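Local coordinates for type IV pilus biogenesis protein PilB (Streptococcus sanguinis, PDB 7B7P), which is a minor type IV pilin with a direct role in adhesion, carrying a metal-binding von Willebrand factor A-like module, at residues 165-170 and 279-284. Numbering follows the deposited sequence.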
loop_
_atom_site.group_PDB
_atom_site.type_symbol
_atom_site.label_atom_id
_atom_site.label_comp_id
_atom_site.label_asym_id
_atom_site.label_seq_id
_atom_site.Cartn_x
_atom_site.Cartn_y
_atom_site.Cartn_z
ATOM N N SER A 165 -5.707 9.134 -4.155
ATOM C CA SER A 165 -5.531 10.504 -4.609
ATOM C C SER A 165 -4.135 10.644 -5.189
ATOM O O SER A 165 -3.140 10.420 -4.484
ATOM C CB SER A 165 -5.754 11.521 -3.487
ATOM O OG SER A 165 -5.695 12.824 -4.050
ATOM N N PHE A 166 -4.074 10.990 -6.471
ATOM C CA PHE A 166 -2.829 11.302 -7.148
ATOM C C PHE A 166 -2.531 12.776 -6.986
ATOM O O PHE A 166 -3.384 13.615 -7.286
ATOM C CB PHE A 166 -2.918 10.961 -8.636
ATOM C CG PHE A 166 -2.844 9.493 -8.909
ATOM C CD1 PHE A 166 -1.620 8.834 -8.900
ATOM C CD2 PHE A 166 -3.995 8.767 -9.146
ATOM C CE1 PHE A 166 -1.551 7.459 -9.134
ATOM C CE2 PHE A 166 -3.935 7.405 -9.391
ATOM C CZ PHE A 166 -2.717 6.748 -9.378
ATOM N N VAL A 167 -1.307 13.087 -6.569
ATOM C CA VAL A 167 -0.913 14.447 -6.231
ATOM C C VAL A 167 0.400 14.719 -6.944
ATOM O O VAL A 167 1.463 14.267 -6.500
ATOM C CB VAL A 167 -0.796 14.658 -4.717
ATOM C CG1 VAL A 167 -0.253 16.046 -4.399
ATOM C CG2 VAL A 167 -2.150 14.455 -4.087
ATOM N N PHE A 168 0.334 15.471 -8.046
ATOM C CA PHE A 168 1.424 15.546 -9.008
ATOM C C PHE A 168 2.027 16.942 -9.046
ATOM O O PHE A 168 1.318 17.927 -9.251
ATOM C CB PHE A 168 0.943 15.148 -10.408
ATOM C CG PHE A 168 0.671 13.669 -10.585
ATOM C CD1 PHE A 168 1.025 12.743 -9.622
ATOM C CD2 PHE A 168 0.073 13.211 -11.754
ATOM C CE1 PHE A 168 0.774 11.389 -9.803
ATOM C CE2 PHE A 168 -0.178 11.876 -11.945
ATOM C CZ PHE A 168 0.174 10.958 -10.977
ATOM N N ASP A 169 3.345 17.007 -8.875
ATOM C CA ASP A 169 4.104 18.228 -9.063
ATOM C C ASP A 169 3.935 18.722 -10.505
ATOM O O ASP A 169 4.152 17.972 -11.462
ATOM C CB ASP A 169 5.572 17.926 -8.724
ATOM C CG ASP A 169 6.481 19.153 -8.704
ATOM O OD1 ASP A 169 6.266 20.143 -9.432
ATOM O OD2 ASP A 169 7.495 19.096 -7.975
ATOM N N THR A 170 3.497 19.977 -10.655
ATOM C CA THR A 170 3.344 20.623 -11.955
ATOM C C THR A 170 4.186 21.886 -12.039
ATOM O O THR A 170 3.839 22.816 -12.766
ATOM C CB THR A 170 1.876 20.952 -12.278
ATOM O OG1 THR A 170 1.382 21.987 -11.411
ATOM C CG2 THR A 170 0.967 19.736 -12.173
ATOM N N ILE A 279 -2.521 8.196 -0.802
ATOM C CA ILE A 279 -1.926 9.310 -1.533
ATOM C C ILE A 279 -0.735 8.796 -2.340
ATOM O O ILE A 279 0.123 8.080 -1.814
ATOM C CB ILE A 279 -1.487 10.435 -0.583
ATOM C CG1 ILE A 279 -2.697 11.014 0.150
ATOM C CG2 ILE A 279 -0.696 11.508 -1.350
ATOM C CD1 ILE A 279 -3.395 12.134 -0.601
ATOM N N VAL A 280 -0.668 9.176 -3.604
ATOM C CA VAL A 280 0.515 8.951 -4.425
ATOM C C VAL A 280 1.007 10.318 -4.822
ATOM O O VAL A 280 0.374 11.005 -5.630
ATOM C CB VAL A 280 0.233 8.080 -5.659
ATOM C CG1 VAL A 280 1.456 8.037 -6.569
ATOM C CG2 VAL A 280 -0.158 6.698 -5.208
ATOM N N LEU A 281 2.114 10.729 -4.236
ATOM C CA LEU A 281 2.628 12.071 -4.416
ATOM C C LEU A 281 3.887 11.985 -5.257
ATOM O O LEU A 281 4.808 11.251 -4.909
ATOM C CB LEU A 281 2.923 12.715 -3.062
ATOM C CG LEU A 281 3.203 14.212 -3.149
ATOM C CD1 LEU A 281 2.742 14.887 -1.876
ATOM C CD2 LEU A 281 4.672 14.442 -3.359
ATOM N N LEU A 282 3.933 12.748 -6.340
ATOM C CA LEU A 282 5.071 12.764 -7.244
ATOM C C LEU A 282 5.673 14.158 -7.247
ATOM O O LEU A 282 4.959 15.130 -7.467
ATOM C CB LEU A 282 4.653 12.363 -8.666
ATOM C CG LEU A 282 5.868 12.215 -9.575
ATOM C CD1 LEU A 282 5.731 10.987 -10.505
ATOM C CD2 LEU A 282 6.096 13.484 -10.370
ATOM N N THR A 283 6.980 14.257 -7.026
ATOM C CA THR A 283 7.645 15.547 -7.069
ATOM C C THR A 283 9.005 15.396 -7.733
ATOM O O THR A 283 9.625 14.329 -7.679
ATOM C CB THR A 283 7.773 16.179 -5.651
ATOM O OG1 THR A 283 8.376 17.474 -5.747
ATOM C CG2 THR A 283 8.583 15.319 -4.719
ATOM N N ASP A 284 9.451 16.480 -8.377
ATOM C CA ASP A 284 10.689 16.497 -9.145
ATOM C C ASP A 284 11.661 17.569 -8.664
ATOM O O ASP A 284 12.601 17.911 -9.386
ATOM C CB ASP A 284 10.388 16.701 -10.635
ATOM C CG ASP A 284 10.200 18.187 -11.009
ATOM O OD1 ASP A 284 9.668 18.949 -10.173
ATOM O OD2 ASP A 284 10.580 18.593 -12.136
#
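Asp169 and Thr283 meet at the C-terminal ends of two adjacent parallel strands in the sheet of the von Willebrand factor A-like domain. Asp169 OD2 takes the hydroxyl of Thr283 on its anti lone pair, with OG1 2.9 Å away. Asp169 OD2 also accepts a longer bond from Asp284 N, at 3.3 Å. That bond is nearly straight (172° at the hydrogen), but the N-H comes from above the carboxylate plane. CG of Asp169 is anti to the backbone N (chi1 -173°), which swings the carboxylate across to the neighbouring strand.

Behind this polar end the strands pair in register, from Ser165 beside Ile279 to Phe168 beside Leu282. Four backbone hydrogen bonds join them. Val280 N bonds to Ser165 O, and Val280 O accepts from Val167 N. Leu282 N bonds to Val167 O, and Leu282 O accepts from Asp169 N. On one face the Phe166 ring lies alongside Val280, with CD1 3.8 Å from CB. Further along, Phe168 CD1 touches Leu282 CB. Helix 191-209 covers this face, where Leu195 touches both Phe168 and Leu282. On the other face Val167 CG1 meets Leu281 CD1 at 4.1 Å, and Ser165 CB meets Ile279 CD1. Helix 258-270 packs against Ser165 and Ile279.

The strand ends lead into the metal ion-dependent adhesion site (MIDAS). Ser173 and Asp284 have been seen to bind magnesium in this protein. Here Asp284 OD2 has a salt bridge to Arg191 and a hydrogen bond to Ser173. Asp169 OD1 accepts from Ser171 N, so both oxygens of this carboxylate are held. The two carboxylate planes stand 83° apart, and Asp169 OD2 comes within 3.1 Å of Asp284 OD1, an acceptor pair without a hydrogen bond.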